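Porin B (Pseudomonas putida, PDB 4GEY) probably lets glucose and related sugars pass across the outer membrane through a carbohydrate-selective beta-barrel channel. Local coordinates at residues V49-A53 and V119-W123; F165-F170 and G349-A353; Y390-Y396 and R407-Y412. The protein carries 2 engineered substitutions. All coordinates share one frame; numbering follows the deposited sequence.

Contact 1 (V49-A53 and V119-W123); sequences VGEVA and VQEVW. With BGC (beta-D-glucopyranose), chain B.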
loop_
_atom_site.group_PDB
_atom_site.type_symbol
_atom_site.label_atom_id
_atom_site.label_comp_id
_atom_site.label_asym_id
_atom_site.label_seq_id
_atom_site.Cartn_x
_atom_site.Cartn_y
_atom_site.Cartn_z
ATOM N N VAL A 49 -11.342 8.684 -4.287
ATOM C CA VAL A 49 -10.079 9.232 -3.795
ATOM C C VAL A 49 -9.413 9.991 -4.917
ATOM O O VAL A 49 -9.185 9.431 -5.981
ATOM C CB VAL A 49 -9.084 8.130 -3.308
ATOM C CG1 VAL A 49 -7.769 8.763 -2.855
ATOM C CG2 VAL A 49 -9.690 7.303 -2.202
ATOM N N GLY A 50 -9.110 11.265 -4.688
ATOM C CA GLY A 50 -8.394 12.044 -5.678
ATOM C C GLY A 50 -7.106 12.573 -5.081
ATOM O O GLY A 50 -7.127 13.114 -3.978
ATOM N N GLU A 51 -5.992 12.404 -5.795
ATOM C CA GLU A 51 -4.708 12.947 -5.363
ATOM C C GLU A 51 -4.034 13.873 -6.388
ATOM O O GLU A 51 -3.790 13.476 -7.532
ATOM C CB GLU A 51 -3.760 11.817 -4.978
ATOM C CG GLU A 51 -3.982 11.296 -3.573
ATOM C CD GLU A 51 -3.617 9.833 -3.415
ATOM O OE1 GLU A 51 -2.791 9.321 -4.210
ATOM O OE2 GLU A 51 -4.175 9.197 -2.496
ATOM N N VAL A 52 -3.730 15.100 -5.967
ATOM C CA VAL A 52 -3.012 16.066 -6.797
ATOM C C VAL A 52 -1.580 16.205 -6.315
ATOM O O VAL A 52 -1.337 16.219 -5.113
ATOM C CB VAL A 52 -3.638 17.466 -6.693
ATOM C CG1 VAL A 52 -2.888 18.449 -7.574
ATOM C CG2 VAL A 52 -5.103 17.425 -7.068
ATOM N N ALA A 53 -0.634 16.330 -7.243
ATOM C CA ALA A 53 0.758 16.596 -6.868
ATOM C C ALA A 53 1.462 17.519 -7.856
ATOM O O ALA A 53 1.329 17.375 -9.078
ATOM C CB ALA A 53 1.524 15.308 -6.713
ATOM N N VAL A 119 4.544 9.912 -4.938
ATOM C CA VAL A 119 3.933 11.071 -4.298
ATOM C C VAL A 119 2.430 11.103 -4.512
ATOM O O VAL A 119 1.745 12.017 -4.055
ATOM C CB VAL A 119 4.562 12.382 -4.788
ATOM C CG1 VAL A 119 6.030 12.365 -4.482
ATOM C CG2 VAL A 119 4.333 12.567 -6.284
ATOM N N GLN A 120 1.921 10.095 -5.210
ATOM C CA GLN A 120 0.486 9.965 -5.398
ATOM C C GLN A 120 0.105 8.500 -5.250
ATOM O O GLN A 120 -0.058 7.802 -6.258
ATOM C CB GLN A 120 0.061 10.491 -6.772
ATOM C CG GLN A 120 0.164 11.985 -6.920
ATOM C CD GLN A 120 0.223 12.438 -8.385
ATOM O OE1 GLN A 120 1.314 12.604 -8.955
ATOM N NE2 GLN A 120 -0.947 12.645 -8.993
ATOM N N GLU A 121 -0.045 8.045 -4.002
ATOM C CA GLU A 121 -0.284 6.621 -3.712
ATOM C C GLU A 121 -1.412 6.037 -4.548
ATOM O O GLU A 121 -1.399 4.869 -4.876
ATOM C CB GLU A 121 -0.592 6.380 -2.223
ATOM C CG GLU A 121 -1.893 7.025 -1.693
ATOM C CD GLU A 121 -3.142 6.175 -1.923
ATOM O OE1 GLU A 121 -4.270 6.667 -1.692
ATOM O OE2 GLU A 121 -3.007 4.995 -2.304
ATOM N N VAL A 122 -2.406 6.837 -4.892
ATOM C CA VAL A 122 -3.554 6.250 -5.548
ATOM C C VAL A 122 -3.268 5.840 -7.008
ATOM O O VAL A 122 -4.039 5.084 -7.604
ATOM C CB VAL A 122 -4.777 7.152 -5.441
ATOM C CG1 VAL A 122 -4.741 8.219 -6.532
ATOM C CG2 VAL A 122 -6.023 6.315 -5.515
ATOM N N TRP A 123 -2.159 6.328 -7.573
ATOM C CA TRP A 123 -1.786 5.982 -8.943
ATOM C C TRP A 123 -1.116 4.606 -9.050
ATOM O O TRP A 123 -0.246 4.259 -8.244
ATOM C CB TRP A 123 -0.823 7.007 -9.531
ATOM C CG TRP A 123 -0.447 6.691 -10.964
ATOM C CD1 TRP A 123 -1.075 7.140 -12.092
ATOM C CD2 TRP A 123 0.629 5.857 -11.425
ATOM N NE1 TRP A 123 -0.465 6.645 -13.216
ATOM C CE2 TRP A 123 0.585 5.853 -12.837
ATOM C CE3 TRP A 123 1.623 5.110 -10.784
ATOM C CZ2 TRP A 123 1.492 5.135 -13.616
ATOM C CZ3 TRP A 123 2.528 4.395 -11.569
ATOM C CH2 TRP A 123 2.457 4.416 -12.959
HETATM C C2 BGC B . -1.025 2.081 -5.975
HETATM C C3 BGC B . -1.441 1.906 -4.651
HETATM C C4 BGC B . -1.610 0.496 -4.309
HETATM C C5 BGC B . -0.337 -0.362 -4.585
HETATM C C6 BGC B . -0.518 -1.705 -4.507
HETATM C C1 BGC B . 0.243 1.451 -6.238
HETATM O O1 BGC B . 0.568 1.665 -7.565
HETATM O O2 BGC B . -0.920 3.517 -6.250
HETATM O O3 BGC B . -2.695 2.645 -4.455
HETATM O O4 BGC B . -2.003 0.405 -2.969
HETATM O O5 BGC B . 0.139 0.028 -5.982
HETATM O O6 BGC B . -1.112 -2.383 -5.564
#
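E51 OE1 accepts the backbone N-H of V122 at 2.6 Å, a nearly straight bond that meets the syn side of the carboxylate, 16° out of its plane. A glutamate suits this place because its extended chain spans from strand to loop and ends in an acceptor for the turn. OE2 is 2.7 Å from E121 OE1, the two side chains crossing at about a right angle and their carboxylate planes 57° apart. K431 forms a salt bridge with E121 OE1 and a long, weak ion pair with E51 OE2, so its charge probably offsets both acids. E121 can reach back because CG stands between its backbone N and carbonyl carbon (chi1 64°) and the chain bends again at chi2. With an alanine in place of E51, the V122 N-H is likely to lose its acceptor and the turn Q120-W123 its tie to the strand. That type I turn presents carbonyls to the sugar: E121 O accepts from BGC O3 and W123 O from BGC O1, with R98 and R125 also bonding the ligand, though the fine placement of the sugar is uncertain. Small apolar groups fill in on both flanks, V49 CG1 against V122 CG2 (4.0 Å) and A53 CB against V119 CG2 (3.9 Å). Q120 NE2 adds a weak bond to E51 O, while its OE1 accepts from L103 N. The loop thus lies against strand 42-57, flanked by strand 66-79 and helix 103-108, with K431 reaching in from strand 425-435.

Contact 2 (F165-F170 and G349-A353); sequences FQNLAF and GFGVA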
loop_
_atom_site.group_PDB
_atom_site.type_symbol
_atom_site.label_atom_id
_atom_site.label_comp_id
_atom_site.label_asym_id
_atom_site.label_seq_id
_atom_site.Cartn_x
_atom_site.Cartn_y
_atom_site.Cartn_z
ATOM N N PHE A 165 -2.168 9.206 4.402
ATOM C CA PHE A 165 -1.074 9.960 3.787
ATOM C C PHE A 165 -1.209 9.894 2.259
ATOM O O PHE A 165 -1.902 9.036 1.736
ATOM C CB PHE A 165 0.295 9.416 4.221
ATOM C CG PHE A 165 0.688 9.785 5.631
ATOM C CD1 PHE A 165 0.276 9.009 6.713
ATOM C CD2 PHE A 165 1.495 10.895 5.874
ATOM C CE1 PHE A 165 0.639 9.344 8.010
ATOM C CE2 PHE A 165 1.862 11.244 7.176
ATOM C CZ PHE A 165 1.438 10.469 8.242
ATOM N N GLN A 166 -0.572 10.809 1.541
ATOM C CA GLN A 166 -0.613 10.749 0.092
ATOM C C GLN A 166 0.564 9.931 -0.436
ATOM O O GLN A 166 0.462 9.239 -1.458
ATOM C CB GLN A 166 -0.599 12.152 -0.514
ATOM C CG GLN A 166 -0.742 12.151 -2.035
ATOM C CD GLN A 166 -1.198 13.486 -2.587
ATOM O OE1 GLN A 166 -2.154 14.088 -2.089
ATOM N NE2 GLN A 166 -0.509 13.963 -3.614
ATOM N N ASN A 167 1.684 10.027 0.273
ATOM C CA ASN A 167 2.901 9.343 -0.113
ATOM C C ASN A 167 2.812 7.831 0.153
ATOM O O ASN A 167 2.436 7.406 1.241
ATOM C CB ASN A 167 4.069 9.947 0.646
ATOM C CG ASN A 167 5.404 9.493 0.117
ATOM O OD1 ASN A 167 5.822 8.353 0.333
ATOM N ND2 ASN A 167 6.095 10.389 -0.561
ATOM N N LEU A 168 3.177 7.035 -0.848
ATOM C CA LEU A 168 3.049 5.579 -0.798
ATOM C C LEU A 168 3.691 4.978 0.427
ATOM O O LEU A 168 3.153 4.043 1.001
ATOM C CB LEU A 168 3.663 4.928 -2.042
ATOM C CG LEU A 168 2.848 3.880 -2.803
ATOM C CD1 LEU A 168 3.777 2.983 -3.599
ATOM C CD2 LEU A 168 1.940 3.072 -1.903
ATOM N N ALA A 169 4.835 5.519 0.828
ATOM C CA ALA A 169 5.581 4.996 1.965
ATOM C C ALA A 169 4.766 4.978 3.260
ATOM O O ALA A 169 5.135 4.280 4.216
ATOM C CB ALA A 169 6.840 5.810 2.170
ATOM N N PHE A 170 3.684 5.758 3.308
ATOM C CA PHE A 170 2.868 5.857 4.522
ATOM C C PHE A 170 1.436 5.405 4.289
ATOM O O PHE A 170 0.523 5.772 5.029
ATOM C CB PHE A 170 2.875 7.287 5.085
ATOM C CG PHE A 170 4.230 7.883 5.162
ATOM C CD1 PHE A 170 5.144 7.436 6.096
ATOM C CD2 PHE A 170 4.606 8.882 4.287
ATOM C CE1 PHE A 170 6.421 7.978 6.153
ATOM C CE2 PHE A 170 5.868 9.428 4.344
ATOM C CZ PHE A 170 6.783 8.967 5.271
ATOM N N GLY A 349 -0.755 14.920 10.326
ATOM C CA GLY A 349 0.131 13.789 10.137
ATOM C C GLY A 349 1.565 14.178 9.830
ATOM O O GLY A 349 1.817 15.192 9.174
ATOM N N PHE A 350 2.510 13.371 10.313
ATOM C CA PHE A 350 3.893 13.485 9.885
ATOM C C PHE A 350 4.576 12.127 9.859
ATOM O O PHE A 350 4.469 11.359 10.814
ATOM C CB PHE A 350 4.673 14.424 10.780
ATOM C CG PHE A 350 6.130 14.428 10.484
ATOM C CD1 PHE A 350 6.604 15.040 9.339
ATOM C CD2 PHE A 350 7.025 13.791 11.324
ATOM C CE1 PHE A 350 7.951 15.027 9.039
ATOM C CE2 PHE A 350 8.367 13.779 11.038
ATOM C CZ PHE A 350 8.835 14.397 9.890
ATOM N N GLY A 351 5.286 11.836 8.773
ATOM C CA GLY A 351 5.944 10.555 8.619
ATOM C C GLY A 351 7.278 10.631 7.906
ATOM O O GLY A 351 7.462 11.428 6.991
ATOM N N VAL A 352 8.216 9.785 8.314
ATOM C CA VAL A 352 9.518 9.706 7.661
ATOM C C VAL A 352 9.745 8.255 7.319
ATOM O O VAL A 352 9.457 7.382 8.133
ATOM C CB VAL A 352 10.687 10.123 8.581
ATOM C CG1 VAL A 352 11.834 10.709 7.751
ATOM C CG2 VAL A 352 10.231 11.112 9.635
ATOM N N ALA A 353 10.248 7.998 6.116
ATOM C CA ALA A 353 10.540 6.642 5.682
ATOM C C ALA A 353 11.914 6.583 5.077
ATOM O O ALA A 353 12.365 7.528 4.452
ATOM C CB ALA A 353 9.524 6.168 4.676
#
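The ring of F170 is held between A169 CB, centred 4.2 Å above one face, and G351 CA on the opposite face. The latter is a CH-pi contact, with CA 4.0 Å from the ring centroid and 29° off the normal. F170 CG stands anti to its carbonyl carbon, beside the backbone N (chi1 -47°), which sends the ring out to the strand, where CE1 also touches A353 CB at 3.9 Å. F165 lies next to it, with F170 CG over one of its faces toward the rim, and turns CZ to the backbone, meeting F350 N at the ring edge (3.7 Å). Glycine fits at both G349 and G351: a CB on G351 would run into F170 CE1, and one on G349 would crowd F165 CZ. Within 349-353 the one side chain directed at the loop is the methyl of A353, which meets A169 CB at 3.7 Å. An Asx turn, in which N167 OD1 accepts from A169 N at 3.0 Å, brings A169 and F170 to the strand. The contact fixes an inward-folded loop, bracketed by the C163-C171 disulfide, on the barrel wall. Loop 165-170, which follows strand 145-149, thus lies against strand 347-357; F170 and A353 also touch Q331 of strand 326-337, and F165 and F170 both touch E393 of strand 388-399.

Contact 3 (Y390-Y396 and R407-Y412); sequences YNAELYY and RPNLQY. With C8E ((hydroxyethyloxy)tri(ethyloxy)octane), chain D; C8E ((hydroxyethyloxy)tri(ethyloxy)octane), chain F; DMU (decyl-beta-D-maltopyranoside), chain L.
Y395 CB rests 3.5 Å from N409 CB, its partner in a non-hydrogen-bonded antiparallel pair, and close to P408 O. CG stands between the backbone N and the carbonyl carbon (chi1 76°), which lays the ring alongside R407. Over one face, offset toward the rim, comes R407 CD in a CH-pi contact, 3.9 Å from the centroid; CD1 meets this carbon, and CE1 meets R407 NE at 3.4 Å. The guanidinium is turned 72° from the ring plane and sends NH1 to Q433. At the tip, OH bonds to D347, so a tyrosine gives arginine a flat surface and still anchors its polar end. Beside it the E393 carboxylate and Q411 amide stack; E393 accepts from the backbone N of Q166 and N167, Q411 OE1 accepts from N167 ND2, and Q411 NE2 donates to N409 OD1. On the hairpin's other face, A392, L394, L410 and Y412 meet detergent: L410 CD1 and L394 CD2 touch one C8E, and another crosses a face of the Y412 ring. Paired backbone bonds join A392 to Y412 and L394 to L410. Such polar-apolar alternation along adjoining antiparallel strands marks the wall of an outer-membrane beta-barrel.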
loop_
_atom_site.group_PDB
_atom_site.type_symbol
_atom_site.label_atom_id
_atom_site.label_comp_id
_atom_site.label_asym_id
_atom_site.label_seq_id
_atom_site.Cartn_x
_atom_site.Cartn_y
_atom_site.Cartn_z
ATOM N N TYR A 390 14.750 8.561 0.821
ATOM C CA TYR A 390 13.979 8.951 1.994
ATOM C C TYR A 390 12.710 9.670 1.559
ATOM O O TYR A 390 12.707 10.385 0.552
ATOM C CB TYR A 390 14.805 9.839 2.934
ATOM C CG TYR A 390 15.957 9.113 3.593
ATOM C CD1 TYR A 390 17.127 8.848 2.891
ATOM C CD2 TYR A 390 15.881 8.702 4.919
ATOM C CE1 TYR A 390 18.189 8.188 3.486
ATOM C CE2 TYR A 390 16.939 8.045 5.525
ATOM C CZ TYR A 390 18.089 7.789 4.800
ATOM O OH TYR A 390 19.139 7.132 5.374
ATOM N N ASN A 391 11.629 9.468 2.308
ATOM C CA ASN A 391 10.385 10.180 2.047
ATOM C C ASN A 391 9.886 10.781 3.332
ATOM O O ASN A 391 10.047 10.182 4.404
ATOM C CB ASN A 391 9.301 9.246 1.505
ATOM C CG ASN A 391 9.542 8.820 0.068
ATOM O OD1 ASN A 391 8.835 9.253 -0.853
ATOM N ND2 ASN A 391 10.520 7.944 -0.132
ATOM N N ALA A 392 9.267 11.955 3.230
ATOM C CA ALA A 392 8.587 12.541 4.373
ATOM C C ALA A 392 7.324 13.277 3.948
ATOM O O ALA A 392 7.290 13.933 2.899
ATOM C CB ALA A 392 9.516 13.457 5.150
ATOM N N GLU A 393 6.283 13.162 4.766
ATOM C CA GLU A 393 5.049 13.890 4.521
ATOM C C GLU A 393 4.548 14.578 5.787
ATOM O O GLU A 393 4.585 14.024 6.885
ATOM C CB GLU A 393 3.980 12.947 3.953
ATOM C CG GLU A 393 2.628 13.604 3.625
ATOM C CD GLU A 393 1.640 12.640 2.944
ATOM O OE1 GLU A 393 2.094 11.619 2.374
ATOM O OE2 GLU A 393 0.411 12.895 2.980
ATOM N N LEU A 394 4.099 15.809 5.634
ATOM C CA LEU A 394 3.355 16.473 6.691
ATOM C C LEU A 394 2.002 16.856 6.094
ATOM O O LEU A 394 1.947 17.451 5.012
ATOM C CB LEU A 394 4.109 17.702 7.181
ATOM C CG LEU A 394 3.278 18.741 7.924
ATOM C CD1 LEU A 394 2.779 18.156 9.234
ATOM C CD2 LEU A 394 4.062 20.052 8.140
ATOM N N TYR A 395 0.912 16.492 6.767
ATOM C CA TYR A 395 -0.403 16.816 6.234
ATOM C C TYR A 395 -1.357 17.390 7.271
ATOM O O TYR A 395 -1.112 17.306 8.473
ATOM C CB TYR A 395 -1.028 15.616 5.497
ATOM C CG TYR A 395 -1.601 14.490 6.363
ATOM C CD1 TYR A 395 -2.756 14.674 7.111
ATOM C CD2 TYR A 395 -1.024 13.234 6.374
ATOM C CE1 TYR A 395 -3.285 13.676 7.866
ATOM C CE2 TYR A 395 -1.557 12.209 7.133
ATOM C CZ TYR A 395 -2.689 12.441 7.880
ATOM O OH TYR A 395 -3.247 11.443 8.656
ATOM N N TYR A 396 -2.454 17.967 6.785
ATOM C CA TYR A 396 -3.538 18.432 7.649
ATOM C C TYR A 396 -4.862 17.976 7.032
ATOM O O TYR A 396 -5.164 18.304 5.886
ATOM C CB TYR A 396 -3.515 19.962 7.826
ATOM C CG TYR A 396 -4.543 20.438 8.832
ATOM C CD1 TYR A 396 -5.899 20.482 8.504
ATOM C CD2 TYR A 396 -4.172 20.815 10.125
ATOM C CE1 TYR A 396 -6.853 20.885 9.434
ATOM C CE2 TYR A 396 -5.122 21.228 11.063
ATOM C CZ TYR A 396 -6.456 21.252 10.706
ATOM O OH TYR A 396 -7.412 21.644 11.601
ATOM N N ARG A 407 -7.333 16.701 2.540
ATOM C CA ARG A 407 -6.036 16.925 3.201
ATOM C C ARG A 407 -4.892 17.397 2.335
ATOM O O ARG A 407 -4.281 16.619 1.614
ATOM C CB ARG A 407 -5.586 15.767 4.119
ATOM C CG ARG A 407 -5.813 14.395 3.622
ATOM C CD ARG A 407 -5.127 13.400 4.533
ATOM N NE ARG A 407 -5.912 13.088 5.722
ATOM C CZ ARG A 407 -6.935 12.238 5.732
ATOM N NH1 ARG A 407 -7.296 11.628 4.611
ATOM N NH2 ARG A 407 -7.601 11.998 6.852
ATOM N N PRO A 408 -4.605 18.701 2.407
ATOM C CA PRO A 408 -3.367 19.228 1.836
ATOM C C PRO A 408 -2.173 18.606 2.538
ATOM O O PRO A 408 -2.226 18.299 3.740
ATOM C CB PRO A 408 -3.442 20.727 2.155
ATOM C CG PRO A 408 -4.498 20.859 3.222
ATOM C CD PRO A 408 -5.472 19.767 2.937
ATOM N N ASN A 409 -1.100 18.418 1.787
ATOM C CA ASN A 409 0.115 17.865 2.352
ATOM C C ASN A 409 1.365 18.414 1.692
ATOM O O ASN A 409 1.318 18.977 0.593
ATOM C CB ASN A 409 0.095 16.341 2.272
ATOM C CG ASN A 409 -0.101 15.836 0.862
ATOM O OD1 ASN A 409 0.855 15.444 0.191
ATOM N ND2 ASN A 409 -1.347 15.835 0.402
ATOM N N LEU A 410 2.481 18.246 2.388
ATOM C CA LEU A 410 3.787 18.648 1.901
ATOM C C LEU A 410 4.667 17.417 1.945
ATOM O O LEU A 410 4.787 16.770 2.983
ATOM C CB LEU A 410 4.377 19.718 2.815
ATOM C CG LEU A 410 4.596 21.142 2.321
ATOM C CD1 LEU A 410 3.935 22.117 3.270
ATOM C CD2 LEU A 410 6.076 21.429 2.262
ATOM N N GLN A 411 5.291 17.095 0.820
ATOM C CA GLN A 411 6.142 15.915 0.733
ATOM C C GLN A 411 7.567 16.289 0.402
ATOM O O GLN A 411 7.800 17.188 -0.409
ATOM C CB GLN A 411 5.614 14.977 -0.337
ATOM C CG GLN A 411 4.348 14.273 0.067
ATOM C CD GLN A 411 3.835 13.391 -1.024
ATOM O OE1 GLN A 411 4.488 12.424 -1.393
ATOM N NE2 GLN A 411 2.662 13.715 -1.558
ATOM N N TYR A 412 8.515 15.591 1.024
ATOM C CA TYR A 412 9.937 15.826 0.797
ATOM C C TYR A 412 10.631 14.519 0.496
ATOM O O TYR A 412 10.465 13.541 1.224
ATOM C CB TYR A 412 10.584 16.451 2.029
ATOM C CG TYR A 412 11.917 17.128 1.754
ATOM C CD1 TYR A 412 11.985 18.286 0.982
ATOM C CD2 TYR A 412 13.098 16.626 2.281
ATOM C CE1 TYR A 412 13.194 18.914 0.738
ATOM C CE2 TYR A 412 14.317 17.250 2.038
ATOM C CZ TYR A 412 14.360 18.390 1.267
ATOM O OH TYR A 412 15.569 19.009 1.018
HETATM C C1 C8E D . -1.710 21.995 -0.818
HETATM C C2 C8E D . -0.223 22.222 -0.561
HETATM C C3 C8E D . -0.013 23.085 0.679
HETATM C C4 C8E D . 0.814 22.322 1.710
HETATM C C5 C8E D . -0.028 21.829 2.893
HETATM C C6 C8E D . 0.555 22.227 4.252
HETATM C C7 C8E D . 0.287 21.177 5.328
HETATM C C8 C8E D . 1.218 21.373 6.519
HETATM O O9 C8E D . 0.597 22.064 7.595
HETATM C C10 C8E D . 0.539 21.332 8.812
HETATM C C11 C8E D . 0.647 22.255 10.036
HETATM O O12 C8E D . -0.326 23.291 10.053
HETATM C C13 C8E D . -0.784 23.595 11.370
HETATM C C14 C8E D . -2.182 24.236 11.373
HETATM O O15 C8E D . -2.370 25.077 12.502
HETATM C C16 C8E D . -3.525 24.765 13.264
HETATM C C17 C8E D . -4.533 25.917 13.304
HETATM O O18 C8E D . -5.678 25.558 14.069
HETATM C C19 C8E D . -5.893 26.331 15.237
HETATM C C20 C8E D . -7.389 26.350 15.543
HETATM O O21 C8E D . -7.807 27.599 16.050
HETATM C C7 C8E F . 7.776 17.057 5.001
HETATM C C8 C8E F . 7.921 18.422 4.336
HETATM O O9 C8E F . 9.046 19.068 4.887
HETATM C C10 C8E F . 9.811 19.795 3.949
HETATM C C11 C8E F . 11.045 20.374 4.637
HETATM O O12 C8E F . 11.894 20.986 3.688
HETATM C C13 C8E F . 13.250 20.872 4.075
HETATM C C14 C8E F . 14.164 21.787 3.261
HETATM O O15 C8E F . 15.291 22.094 4.055
HETATM C C16 C8E F . 16.447 21.348 3.724
HETATM C C17 C8E F . 17.016 21.800 2.381
HETATM O O18 C8E F . 17.614 23.068 2.541
HETATM C C19 C8E F . 19.012 22.995 2.717
HETATM C C20 C8E F . 19.598 24.371 2.418
HETATM O O21 C8E F . 18.564 25.338 2.446
HETATM C C1 DMU L . 22.822 9.218 1.988
HETATM C C2 DMU L . 23.632 8.411 1.102
HETATM C C3 DMU L . 25.049 8.761 0.817
HETATM C C4 DMU L . 25.702 9.696 1.862
HETATM O O5 DMU L . 24.669 10.787 2.223
HETATM C C6 DMU L . 23.483 10.224 2.817
HETATM O O7 DMU L . 25.857 7.562 0.746
HETATM O O16 DMU L . 22.610 11.294 3.210
HETATM C C18 DMU L . 22.103 11.305 4.545
HETATM C C19 DMU L . 20.882 12.213 4.849
HETATM C C22 DMU L . 19.474 11.576 5.136
HETATM C C25 DMU L . 18.330 12.558 5.406
HETATM C C28 DMU L . 16.888 12.092 5.388
HETATM C C31 DMU L . 15.831 13.146 5.126
HETATM C C34 DMU L . 14.374 12.835 5.390
HETATM C C37 DMU L . 13.339 13.415 4.477
HETATM O O49 DMU L . 22.087 8.260 2.860
HETATM O O55 DMU L . 22.855 8.183 -0.129
HETATM C C57 DMU L . 26.864 10.261 1.457
HETATM O O61 DMU L . 27.121 11.555 1.882
HETATM C C5 DMU L . 27.937 6.738 -0.139
HETATM C C7 DMU L . 29.091 7.555 -0.343
HETATM C C8 DMU L . 29.098 8.253 -1.634
HETATM C C9 DMU L . 27.868 9.187 -1.814
HETATM O O1 DMU L . 26.617 8.553 -1.188
HETATM C C10 DMU L . 26.619 7.330 -0.413
HETATM O O2 DMU L . 30.249 9.039 -1.745
HETATM O O3 DMU L . 27.976 6.205 1.229
HETATM O O4 DMU L . 30.263 6.687 -0.258
HETATM C C11 DMU L . 27.627 9.431 -3.088
HETATM O O6 DMU L . 26.563 10.258 -3.395
#

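Overall arrangement
Along the chain the three contacts follow in series, each closing before the next opens. The centres of contacts 2 and 3 are about 6 Å apart, because strands 347-357 and 388-399 are neighbours in the barrel wall; contact 1 lies about 12 Å from the centre of either. Its strand, 42-57, reaches the hairpin of contact 3 through strand 425-435, where the ends of the chain meet to close the barrel. Loops 119-123 and 165-170 join the three: Q166 donates to V52 O and accepts from E121 N, while E393 accepts from Q166 N and N167 N. Inward-folded loops are thus braced against the wall beside the glucose, consistent with a narrowed, sugar-selective channel.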